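Local coordinates for sensor protein (PDB 3BY9) that probably acts as the histidine kinase of a two-component system, this chain being the DctB sensor domain, which binds C4-dicarboxylates such as succinate, at residues R99-W103 with R104-Y108; P135-A139 with A140-G144; F176-Q180 with P181-F185; V148-L152 with S153-Q157. All coordinates share one frame; numbering follows the deposited sequence.

All four contacts are local, each within one continuous stretch. Contact 4 sits nearest the middle of the chain, about 8 Å between centres; contact 2, a hairpin tip, lies at about 26 Å. Contacts 1, 3 and 4 are partly buried, whereas the turn of contact 2 is exposed. Contacts 2 and 4 share strand 141-150, one near either end. Contact 1 gives Arg104 and Tyr106 to the succinate site, and contact 4 gives Lys149. Contact 3 lies on the other side of the chain's centre from contacts 1 and 2, and touches contact 4, where Ser178 N meets Glu156 OE2. Backbone bonds dominate contact 2, whereas side-chain oxygens hold backbone N-H groups in contacts 1, 3 and 4.

Contact 1: residues R99-W103 with R104-Y108; sequences RNFAW and RPYFY
Trp103 and Arg104 run side by side in the same direction, and the arginine chain and guanidinium lie over the indole. Arg104 bends at its second torsion (chi2 -71°), which lays its chain over one indole face: Arg104 CG stands 3.9 Å from the centroid of the Trp103 six-membered ring, almost on the ring normal, a CH-pi contact. Further out the guanidinium is turned 40° from the indole, and Trp103 CH2 sits over its centre, 3.4 Å from Arg104 CZ. The other ends of the guanidinium are used elsewhere: NH2 donates to Leu121 O, and NE reaches a bound succinate.

Aromatic and apolar contacts lie beside the turn. Tyr106 OH lies over one face of the Phe101 ring, 3.8 Å from Phe101 CG, while bonding to Tyr76 OH and to the succinate. Ala102 rests obliquely on the Phe107 ring, with Ala102 CA 3.5 Å from Phe107 CD2.

The hydrogen bonds shape the backbone. Arg104 N donates to Phe101 O at 2.9 Å, closing a type I turn. One step earlier Asn100 OD1 accepts from Ala102 N at 2.9 Å, the bond of an Asx turn, and Trp103 NE1 gives Asn100 O a weak bond. Arg104 O then takes the N-H groups of both Phe107 and Tyr108.

Arg104 is thus the N-cap of helix 105-110, and this turn into a helix presents Arg104 and Tyr106 to the succinate site of the sensor domain.

Contact 2: residues P135-A139 with A140-G144; sequences PVIYA and AEILG
Ile137 and Ile142 hold matching first torsions (chi1 -65° and -66°), each with CG1 anti to its own carbonyl carbon, and from these positions the two CG1 atoms meet at 4.1 Å on one side of the hairpin. On the other side Tyr138 puts CG anti to its backbone N (chi1 -178°); the ring is carried outward and it is Tyr138 CB that packs on Leu143 CD1, 3.8 Å away. Pro135 CB extends the isoleucine side by touching Ile142 CG2.

Near the turn the backbone bonds form a reciprocal pair. Tyr138 N donates to Glu141 O at 3.0 Å, lying in the carbonyl plane, and Glu141 N returns to Tyr138 O at 3.0 Å from above the plane. Deeper in, Val136 deals with two successive residues: its O takes Leu143 N at 2.8 Å and its N donates to Gly144 O at 2.8 Å, the bonding pattern of a beta bulge. Gly144 N is buried there without a partner.

Val136, Tyr138 and Leu143 face helix 41-48, which covers that side through Val44, Leu47 and Leu48. The whole is a two-residue beta hairpin with a type I' turn through Ala139 and Ala140, linking strands 128-138 and 141-150 of the five-stranded antiparallel sheet of the sensor domain.

Contact 3: residues F176-Q180 with P181-F185; sequences FMSSQ and PAWLF
The chain leaves strand 175-176 through a classic beta bulge, Phe176 and Met177 both facing Ala168, turns a corner at Met177 and, past Gln180, enters a short 3-10 segment, 181-183. Just past the corner, Ser178 OG accepts from Gln180 N at 2.9 Å, an ST turn; the same hydroxyl also bonds to Phe166 O on the neighbouring strand 165-169. Gln180 O then receives Trp183 N at 3.0 Å.

Gln180 carries the side-chain contact by doing two jobs. Its CG is anti to the backbone N (chi1 163°) and the chain bends at the next bond (chi2 47°), which swings the amide back over the start of the 3-10 segment. There Gln180 OE1 accepts from Ala182 N at 2.8 Å, in a nearly straight bond whose donor is tilted from the carbonyl plane. The first torsion sets Gln180 CG over the Trp183 indole, 3.3 Å from the centroid of its five-membered ring and 9° off the normal, a close CH-pi contact. The amide plane is turned well away from the indole, so a methylene rather than the amide's flat face covers the ring. Trp183 also meets Trp215 edge-to-face and lies on Val167 of strand 165-169.

Leu184 completes the fold-back toward the strand end. A single methyl does the touching: Leu184 CD2 sits 4.1 Å from Ser178 CB and reaches across to the backbone carbonyl of Phe176, with CD2 to Phe176 O at 3.5 Å.

Contact 4: residues V148-L152 with S153-Q157; sequences VKMDL and SAIEQ
Asp151 reaches forward to Ser153 at the start of a helix. Asp151 holds CG anti to its backbone N (chi1 179°), which brings OD2 to the first turn, while Ser153 turns OG anti to its carbonyl carbon (chi1 -60°), back toward the aspartate. Ser153 OG donates to Asp151 OD2 at 2.7 Å on the syn lone pair. Ser153 N reaches Asp151 OD2 at 3.0 Å from above the carboxylate plane, a capping bond. One water links Asp151 OD2 to Ala154 N at 2.8 and 3.0 Å, and another joins Asp151 O to Ile155 N, which also gives Leu152 O a weak bond.

Leu152 O accepts the straight helical bond from Glu156 N at 3.0 Å. On the helix's inner side Met150, a selenomethionine, bends at its last torsion (chi3 73°) and crosses Ile155 at about a right angle, Met150 CE 3.8 Å from Ile155 CD1; Thr26 of helix 5-27 touches both residues. Glu156 OE2 takes Ser178 N in a hydrogen bond and Arg128 in a salt bridge.

This is a strand-to-helix junction with an aspartate-capped N-terminus, where strand 141-150, carrying Lys149 of the succinate site, passes into helix 153-157.

Contact 1: residues R99-W103 with R104-Y108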
loop_
_atom_site.group_PDB
_atom_site.type_symbol
_atom_site.label_atom_id
_atom_site.label_comp_id
_atom_site.label_asym_id
_atom_site.label_seq_id
_atom_site.Cartn_x
_atom_site.Cartn_y
_atom_site.Cartn_z
ATOM N N ARG A 99 -14.131 8.030 12.765
ATOM C CA ARG A 99 -13.635 8.702 11.548
ATOM C C ARG A 99 -14.334 8.059 10.372
ATOM O O ARG A 99 -14.539 6.838 10.378
ATOM C CB ARG A 99 -12.114 8.472 11.364
ATOM C CG ARG A 99 -11.272 8.848 12.549
ATOM C CD ARG A 99 -11.409 10.303 12.898
ATOM N NE ARG A 99 -10.265 10.765 13.680
ATOM C CZ ARG A 99 -9.157 11.288 13.157
ATOM N NH1 ARG A 99 -9.025 11.419 11.843
ATOM N NH2 ARG A 99 -8.178 11.702 13.955
ATOM N N ASN A 100 -14.631 8.865 9.345
ATOM C CA ASN A 100 -15.333 8.355 8.170
ATOM C C ASN A 100 -14.364 8.172 7.025
ATOM O O ASN A 100 -13.551 9.083 6.754
ATOM C CB ASN A 100 -16.477 9.331 7.840
ATOM C CG ASN A 100 -17.311 8.847 6.671
ATOM O OD1 ASN A 100 -16.855 8.884 5.536
ATOM N ND2 ASN A 100 -18.522 8.393 6.955
ATOM N N PHE A 101 -14.401 6.997 6.356
ATOM C CA PHE A 101 -13.470 6.715 5.245
ATOM C C PHE A 101 -14.217 6.418 3.934
ATOM O O PHE A 101 -13.714 5.678 3.096
ATOM C CB PHE A 101 -12.582 5.532 5.619
ATOM C CG PHE A 101 -11.703 5.825 6.829
ATOM C CD1 PHE A 101 -10.779 6.846 6.772
ATOM C CD2 PHE A 101 -11.860 5.127 8.018
ATOM C CE1 PHE A 101 -9.995 7.204 7.919
ATOM C CE2 PHE A 101 -11.077 5.457 9.171
ATOM C CZ PHE A 101 -10.150 6.512 9.107
ATOM N N ALA A 102 -15.415 6.990 3.792
ATOM C CA ALA A 102 -16.189 6.711 2.552
ATOM C C ALA A 102 -15.435 7.220 1.350
ATOM O O ALA A 102 -15.678 6.768 0.241
ATOM C CB ALA A 102 -17.574 7.397 2.609
ATOM N N TRP A 103 -14.538 8.188 1.569
ATOM C CA TRP A 103 -13.727 8.773 0.512
ATOM C C TRP A 103 -12.564 7.866 0.065
ATOM O O TRP A 103 -11.916 8.117 -1.006
ATOM C CB TRP A 103 -13.192 10.147 0.988
ATOM C CG TRP A 103 -12.391 10.082 2.262
ATOM C CD1 TRP A 103 -12.886 10.131 3.566
ATOM C CD2 TRP A 103 -10.960 9.913 2.380
ATOM N NE1 TRP A 103 -11.820 9.975 4.463
ATOM C CE2 TRP A 103 -10.650 9.849 3.766
ATOM C CE3 TRP A 103 -9.915 9.809 1.451
ATOM C CZ2 TRP A 103 -9.334 9.685 4.235
ATOM C CZ3 TRP A 103 -8.593 9.647 1.929
ATOM C CH2 TRP A 103 -8.329 9.586 3.301
ATOM N N ARG A 104 -12.300 6.798 0.816
ATOM C CA ARG A 104 -11.209 5.900 0.431
ATOM C C ARG A 104 -11.669 4.855 -0.563
ATOM O O ARG A 104 -12.719 4.241 -0.388
ATOM C CB ARG A 104 -10.662 5.135 1.627
ATOM C CG ARG A 104 -9.698 5.903 2.456
ATOM C CD ARG A 104 -8.334 6.110 1.731
ATOM N NE ARG A 104 -7.275 6.381 2.730
ATOM C CZ ARG A 104 -6.166 7.082 2.485
ATOM N NH1 ARG A 104 -5.930 7.590 1.282
ATOM N NH2 ARG A 104 -5.326 7.356 3.504
ATOM N N PRO A 105 -10.852 4.570 -1.567
ATOM C CA PRO A 105 -11.275 3.549 -2.548
ATOM C C PRO A 105 -11.566 2.188 -1.939
ATOM O O PRO A 105 -12.456 1.487 -2.392
ATOM C CB PRO A 105 -10.078 3.481 -3.487
ATOM C CG PRO A 105 -9.642 4.942 -3.551
ATOM C CD PRO A 105 -9.697 5.359 -2.066
ATOM N N TYR A 106 -10.809 1.774 -0.913
ATOM C CA TYR A 106 -11.102 0.448 -0.386
ATOM C C TYR A 106 -12.500 0.375 0.215
ATOM O O TYR A 106 -13.110 -0.707 0.191
ATOM C CB TYR A 106 -10.005 -0.022 0.600
ATOM C CG TYR A 106 -9.840 0.849 1.841
ATOM C CD1 TYR A 106 -10.782 0.808 2.894
ATOM C CD2 TYR A 106 -8.729 1.690 1.984
ATOM C CE1 TYR A 106 -10.614 1.592 4.064
ATOM C CE2 TYR A 106 -8.564 2.476 3.148
ATOM C CZ TYR A 106 -9.512 2.422 4.176
ATOM O OH TYR A 106 -9.380 3.229 5.309
ATOM N N PHE A 107 -13.049 1.483 0.713
ATOM C CA PHE A 107 -14.379 1.392 1.277
ATOM C C PHE A 107 -15.385 1.487 0.073
ATOM O O PHE A 107 -16.344 0.720 -0.023
ATOM C CB PHE A 107 -14.658 2.573 2.225
ATOM C CG PHE A 107 -16.086 2.592 2.727
ATOM C CD1 PHE A 107 -16.470 1.759 3.778
ATOM C CD2 PHE A 107 -17.065 3.324 2.041
ATOM C CE1 PHE A 107 -17.784 1.623 4.169
ATOM C CE2 PHE A 107 -18.405 3.205 2.404
ATOM C CZ PHE A 107 -18.770 2.340 3.485
ATOM N N TYR A 108 -15.146 2.450 -0.808
ATOM C CA TYR A 108 -16.044 2.653 -1.968
ATOM C C TYR A 108 -16.214 1.363 -2.752
ATOM O O TYR A 108 -17.361 0.984 -3.149
ATOM C CB TYR A 108 -15.403 3.728 -2.881
ATOM C CG TYR A 108 -16.149 4.011 -4.172
ATOM C CD1 TYR A 108 -17.409 4.624 -4.166
ATOM C CD2 TYR A 108 -15.565 3.729 -5.388
ATOM C CE1 TYR A 108 -18.069 4.945 -5.361
ATOM C CE2 TYR A 108 -16.198 4.039 -6.607
ATOM C CZ TYR A 108 -17.448 4.647 -6.583
ATOM O OH TYR A 108 -18.074 4.946 -7.791
#

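Contact 2: residues P135-A139 with A140-G144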
loop_
_atom_site.group_PDB
_atom_site.type_symbol
_atom_site.label_atom_id
_atom_site.label_comp_id
_atom_site.label_asym_id
_atom_site.label_seq_id
_atom_site.Cartn_x
_atom_site.Cartn_y
_atom_site.Cartn_z
ATOM N N PRO A 135 -16.646 -6.854 2.091
ATOM C CA PRO A 135 -17.983 -6.491 2.581
ATOM C C PRO A 135 -18.485 -7.430 3.706
ATOM O O PRO A 135 -18.218 -8.646 3.662
ATOM C CB PRO A 135 -18.871 -6.653 1.320
ATOM C CG PRO A 135 -18.168 -7.812 0.578
ATOM C CD PRO A 135 -16.679 -7.396 0.716
ATOM N N VAL A 136 -19.197 -6.865 4.692
ATOM C CA VAL A 136 -19.814 -7.706 5.725
ATOM C C VAL A 136 -21.240 -7.924 5.221
ATOM O O VAL A 136 -21.981 -6.963 5.046
ATOM C CB VAL A 136 -19.863 -7.012 7.072
ATOM C CG1 VAL A 136 -20.628 -7.923 8.105
ATOM C CG2 VAL A 136 -18.404 -6.770 7.577
ATOM N N ILE A 137 -21.588 -9.191 4.978
ATOM C CA ILE A 137 -22.886 -9.529 4.402
ATOM C C ILE A 137 -23.692 -10.430 5.360
ATOM O O ILE A 137 -23.167 -11.440 5.846
ATOM C CB ILE A 137 -22.637 -10.293 3.082
ATOM C CG1 ILE A 137 -21.951 -9.353 2.068
ATOM C CG2 ILE A 137 -23.998 -10.778 2.491
ATOM C CD1 ILE A 137 -21.451 -10.101 0.753
ATOM N N TYR A 138 -24.936 -10.044 5.649
ATOM C CA TYR A 138 -25.789 -10.848 6.525
ATOM C C TYR A 138 -27.234 -10.724 5.974
ATOM O O TYR A 138 -27.694 -9.642 5.655
ATOM C CB TYR A 138 -25.740 -10.310 7.969
ATOM C CG TYR A 138 -26.560 -11.154 8.901
ATOM C CD1 TYR A 138 -26.140 -12.442 9.255
ATOM C CD2 TYR A 138 -27.798 -10.711 9.352
ATOM C CE1 TYR A 138 -26.959 -13.274 10.044
ATOM C CE2 TYR A 138 -28.610 -11.525 10.128
ATOM C CZ TYR A 138 -28.186 -12.788 10.465
ATOM O OH TYR A 138 -29.000 -13.575 11.249
ATOM N N ALA A 139 -27.929 -11.855 5.912
ATOM C CA ALA A 139 -29.303 -11.895 5.397
ATOM C C ALA A 139 -29.363 -11.251 4.001
ATOM O O ALA A 139 -30.289 -10.490 3.685
ATOM C CB ALA A 139 -30.262 -11.211 6.352
ATOM N N ALA A 140 -28.344 -11.575 3.216
ATOM C CA ALA A 140 -28.169 -11.133 1.819
ATOM C C ALA A 140 -27.991 -9.640 1.635
ATOM O O ALA A 140 -28.137 -9.131 0.512
ATOM C CB ALA A 140 -29.361 -11.606 0.947
ATOM N N GLU A 141 -27.660 -8.941 2.710
ATOM C CA GLU A 141 -27.511 -7.499 2.623
ATOM C C GLU A 141 -26.091 -7.081 2.994
ATOM O O GLU A 141 -25.524 -7.639 3.927
ATOM C CB GLU A 141 -28.446 -6.820 3.615
ATOM C CG GLU A 141 -29.920 -7.115 3.390
ATOM C CD GLU A 141 -30.693 -5.859 3.043
ATOM O OE1 GLU A 141 -30.318 -5.197 2.051
ATOM O OE2 GLU A 141 -31.670 -5.531 3.760
ATOM N N ILE A 142 -25.576 -6.055 2.323
ATOM C CA ILE A 142 -24.239 -5.563 2.707
ATOM C C ILE A 142 -24.486 -4.584 3.853
ATOM O O ILE A 142 -25.154 -3.558 3.677
ATOM C CB ILE A 142 -23.547 -4.852 1.513
ATOM C CG1 ILE A 142 -23.250 -5.887 0.410
ATOM C CG2 ILE A 142 -22.207 -4.210 2.003
ATOM C CD1 ILE A 142 -22.783 -5.277 -0.932
ATOM N N LEU A 143 -23.889 -4.851 5.023
ATOM C CA LEU A 143 -24.072 -4.014 6.197
ATOM C C LEU A 143 -22.871 -3.125 6.525
ATOM O O LEU A 143 -23.010 -2.219 7.326
ATOM C CB LEU A 143 -24.296 -4.920 7.422
ATOM C CG LEU A 143 -25.469 -5.882 7.404
ATOM C CD1 LEU A 143 -25.451 -6.650 8.786
ATOM C CD2 LEU A 143 -26.746 -5.113 7.276
ATOM N N GLY A 144 -21.721 -3.368 5.897
ATOM C CA GLY A 144 -20.545 -2.567 6.237
ATOM C C GLY A 144 -19.316 -3.191 5.581
ATOM O O GLY A 144 -19.424 -4.045 4.710
#

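Contact 3: residues F176-Q180 with P181-F185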
loop_
_atom_site.group_PDB
_atom_site.type_symbol
_atom_site.label_atom_id
_atom_site.label_comp_id
_atom_site.label_asym_id
_atom_site.label_seq_id
_atom_site.Cartn_x
_atom_site.Cartn_y
_atom_site.Cartn_z
ATOM N N PHE A 176 6.279 4.622 -3.661
ATOM C CA PHE A 176 5.506 4.321 -2.456
ATOM C C PHE A 176 6.317 3.478 -1.464
ATOM O O PHE A 176 6.066 3.566 -0.268
ATOM C CB PHE A 176 4.220 3.582 -2.831
ATOM C CG PHE A 176 3.382 3.259 -1.664
ATOM C CD1 PHE A 176 2.835 4.276 -0.901
ATOM C CD2 PHE A 176 3.201 1.950 -1.280
ATOM C CE1 PHE A 176 2.101 3.999 0.266
ATOM C CE2 PHE A 176 2.471 1.644 -0.115
ATOM C CZ PHE A 176 1.924 2.677 0.654
HETATM N N MSE A 177 7.252 2.641 -1.959
HETATM C CA MSE A 177 8.159 1.857 -1.082
HETATM C C MSE A 177 9.535 2.005 -1.694
HETATM O O MSE A 177 9.660 2.161 -2.889
HETATM C CB MSE A 177 7.781 0.363 -1.039
HETATM C CG MSE A 177 6.522 0.175 -0.243
HETATM SE SE MSE A 177 6.097 -1.705 -0.019
HETATM C CE MSE A 177 5.607 -2.148 -1.737
ATOM N N SER A 178 10.579 1.929 -0.873
ATOM C CA SER A 178 11.915 2.044 -1.464
ATOM C C SER A 178 12.964 1.619 -0.433
ATOM O O SER A 178 12.710 1.695 0.763
ATOM C CB SER A 178 12.182 3.495 -1.781
ATOM O OG SER A 178 13.500 3.622 -2.345
ATOM N N SER A 179 14.121 1.156 -0.912
ATOM C CA SER A 179 15.219 0.893 0.010
ATOM C C SER A 179 15.955 2.217 0.301
ATOM O O SER A 179 16.867 2.245 1.140
ATOM C CB SER A 179 16.169 -0.175 -0.567
ATOM O OG SER A 179 16.751 0.205 -1.834
ATOM N N GLN A 180 15.599 3.316 -0.376
ATOM C CA GLN A 180 16.194 4.649 -0.096
ATOM C C GLN A 180 14.974 5.478 0.351
ATOM O O GLN A 180 14.198 5.995 -0.440
ATOM C CB GLN A 180 16.903 5.224 -1.342
ATOM C CG GLN A 180 17.195 6.733 -1.312
ATOM C CD GLN A 180 17.820 7.247 -0.004
ATOM O OE1 GLN A 180 17.153 7.352 1.022
ATOM N NE2 GLN A 180 19.098 7.592 -0.054
ATOM N N PRO A 181 14.786 5.615 1.660
ATOM C CA PRO A 181 13.628 6.363 2.181
ATOM C C PRO A 181 13.469 7.805 1.759
ATOM O O PRO A 181 12.358 8.357 1.785
ATOM C CB PRO A 181 13.767 6.219 3.713
ATOM C CG PRO A 181 14.539 4.934 3.859
ATOM C CD PRO A 181 15.569 4.992 2.744
ATOM N N ALA A 182 14.574 8.430 1.363
ATOM C CA ALA A 182 14.508 9.818 0.934
ATOM C C ALA A 182 13.693 9.959 -0.350
ATOM O O ALA A 182 13.221 11.048 -0.669
ATOM C CB ALA A 182 15.918 10.343 0.690
ATOM N N TRP A 183 13.554 8.864 -1.101
ATOM C CA TRP A 183 12.814 8.929 -2.385
ATOM C C TRP A 183 11.302 8.700 -2.177
ATOM O O TRP A 183 10.507 8.874 -3.131
ATOM C CB TRP A 183 13.365 7.883 -3.385
ATOM C CG TRP A 183 14.849 8.026 -3.752
ATOM C CD1 TRP A 183 15.628 9.153 -3.603
ATOM C CD2 TRP A 183 15.690 7.036 -4.345
ATOM N NE1 TRP A 183 16.900 8.913 -4.081
ATOM C CE2 TRP A 183 16.969 7.624 -4.538
ATOM C CE3 TRP A 183 15.500 5.698 -4.729
ATOM C CZ2 TRP A 183 18.037 6.915 -5.097
ATOM C CZ3 TRP A 183 16.556 5.000 -5.268
ATOM C CH2 TRP A 183 17.820 5.612 -5.447
ATOM N N LEU A 184 10.887 8.332 -0.968
ATOM C CA LEU A 184 9.433 8.109 -0.721
ATOM C C LEU A 184 8.611 9.341 -1.047
ATOM O O LEU A 184 8.995 10.447 -0.705
ATOM C CB LEU A 184 9.156 7.719 0.746
ATOM C CG LEU A 184 9.705 6.326 1.131
ATOM C CD1 LEU A 184 9.434 6.106 2.635
ATOM C CD2 LEU A 184 9.069 5.196 0.315
ATOM N N PHE A 185 7.463 9.139 -1.695
ATOM C CA PHE A 185 6.547 10.201 -2.062
ATOM C C PHE A 185 7.115 11.197 -3.099
ATOM O O PHE A 185 6.611 12.308 -3.203
ATOM C CB PHE A 185 6.015 10.945 -0.826
ATOM C CG PHE A 185 5.426 10.031 0.229
ATOM C CD1 PHE A 185 4.353 9.199 -0.069
ATOM C CD2 PHE A 185 5.976 9.980 1.504
ATOM C CE1 PHE A 185 3.830 8.303 0.900
ATOM C CE2 PHE A 185 5.470 9.098 2.479
ATOM C CZ PHE A 185 4.394 8.257 2.165
#

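Contact 4: residues V148-L152 with S153-Q157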
loop_
_atom_site.group_PDB
_atom_site.type_symbol
_atom_site.label_atom_id
_atom_site.label_comp_id
_atom_site.label_asym_id
_atom_site.label_seq_id
_atom_site.Cartn_x
_atom_site.Cartn_y
_atom_site.Cartn_z
ATOM N N VAL A 148 -8.318 -4.655 6.969
ATOM C CA VAL A 148 -7.082 -4.983 7.698
ATOM C C VAL A 148 -5.998 -4.107 7.020
ATOM O O VAL A 148 -5.890 -4.119 5.800
ATOM C CB VAL A 148 -6.731 -6.464 7.483
ATOM C CG1 VAL A 148 -5.265 -6.752 7.942
ATOM C CG2 VAL A 148 -7.650 -7.329 8.375
ATOM N N LYS A 149 -5.212 -3.379 7.814
ATOM C CA LYS A 149 -4.117 -2.554 7.292
ATOM C C LYS A 149 -2.816 -3.174 7.769
ATOM O O LYS A 149 -2.636 -3.414 8.956
ATOM C CB LYS A 149 -4.232 -1.127 7.830
ATOM C CG LYS A 149 -3.080 -0.223 7.400
ATOM C CD LYS A 149 -3.183 1.134 8.143
ATOM C CE LYS A 149 -2.008 2.060 7.689
ATOM N NZ LYS A 149 -2.092 3.347 8.492
HETATM N N MSE A 150 -1.931 -3.406 6.803
HETATM C CA MSE A 150 -0.620 -4.032 7.051
HETATM C C MSE A 150 0.472 -2.985 6.944
HETATM O O MSE A 150 0.487 -2.200 6.000
HETATM C CB MSE A 150 -0.346 -5.148 5.985
HETATM C CG MSE A 150 0.890 -5.959 6.320
HETATM SE SE MSE A 150 1.458 -6.908 4.665
HETATM C CE MSE A 150 2.174 -5.343 3.716
ATOM N N ASP A 151 1.397 -2.993 7.908
ATOM C CA ASP A 151 2.547 -2.082 7.916
ATOM C C ASP A 151 3.443 -2.622 6.804
ATOM O O ASP A 151 3.448 -3.829 6.540
ATOM C CB ASP A 151 3.238 -2.219 9.283
ATOM C CG ASP A 151 4.465 -1.353 9.422
ATOM O OD1 ASP A 151 4.310 -0.113 9.557
ATOM O OD2 ASP A 151 5.585 -1.923 9.404
ATOM N N LEU A 152 4.225 -1.737 6.201
ATOM C CA LEU A 152 5.113 -2.123 5.084
ATOM C C LEU A 152 6.523 -2.533 5.465
ATOM O O LEU A 152 7.313 -2.907 4.593
ATOM C CB LEU A 152 5.241 -0.967 4.139
ATOM C CG LEU A 152 3.883 -0.463 3.677
ATOM C CD1 LEU A 152 4.092 0.686 2.730
ATOM C CD2 LEU A 152 3.117 -1.579 2.986
ATOM N N SER A 153 6.876 -2.448 6.736
ATOM C CA SER A 153 8.256 -2.785 7.134
ATOM C C SER A 153 8.755 -4.155 6.757
ATOM O O SER A 153 9.888 -4.284 6.297
ATOM C CB SER A 153 8.436 -2.618 8.651
ATOM O OG SER A 153 8.159 -1.276 9.006
ATOM N N ALA A 154 7.948 -5.196 6.947
ATOM C CA ALA A 154 8.468 -6.519 6.622
ATOM C C ALA A 154 8.778 -6.628 5.116
ATOM O O ALA A 154 9.700 -7.351 4.723
ATOM C CB ALA A 154 7.477 -7.626 7.080
ATOM N N ILE A 155 8.017 -5.922 4.274
ATOM C CA ILE A 155 8.317 -5.961 2.835
ATOM C C ILE A 155 9.629 -5.201 2.591
ATOM O O ILE A 155 10.570 -5.748 2.033
ATOM C CB ILE A 155 7.199 -5.311 1.977
ATOM C CG1 ILE A 155 5.963 -6.228 1.946
ATOM C CG2 ILE A 155 7.684 -5.077 0.521
ATOM C CD1 ILE A 155 4.826 -5.677 1.029
ATOM N N GLU A 156 9.694 -3.933 2.996
ATOM C CA GLU A 156 10.915 -3.170 2.751
ATOM C C GLU A 156 12.147 -3.797 3.367
ATOM O O GLU A 156 13.236 -3.712 2.798
ATOM C CB GLU A 156 10.751 -1.725 3.225
ATOM C CG GLU A 156 9.785 -0.937 2.341
ATOM C CD GLU A 156 9.649 0.541 2.708
ATOM O OE1 GLU A 156 9.683 0.892 3.919
ATOM O OE2 GLU A 156 9.475 1.373 1.800
ATOM N N GLN A 157 11.988 -4.441 4.523
ATOM C CA GLN A 157 13.125 -5.074 5.192
ATOM C C GLN A 157 13.643 -6.313 4.463
ATOM O O GLN A 157 14.758 -6.787 4.736
ATOM C CB GLN A 157 12.740 -5.418 6.640
ATOM C CG GLN A 157 13.083 -4.323 7.681
ATOM C CD GLN A 157 12.577 -2.905 7.346
ATOM O OE1 GLN A 157 12.945 -2.319 6.324
ATOM N NE2 GLN A 157 11.754 -2.343 8.234
HETATM O O HOH W 1 5.270 -5.524 5.338
HETATM O O HOH W 2 5.764 -4.643 8.899
#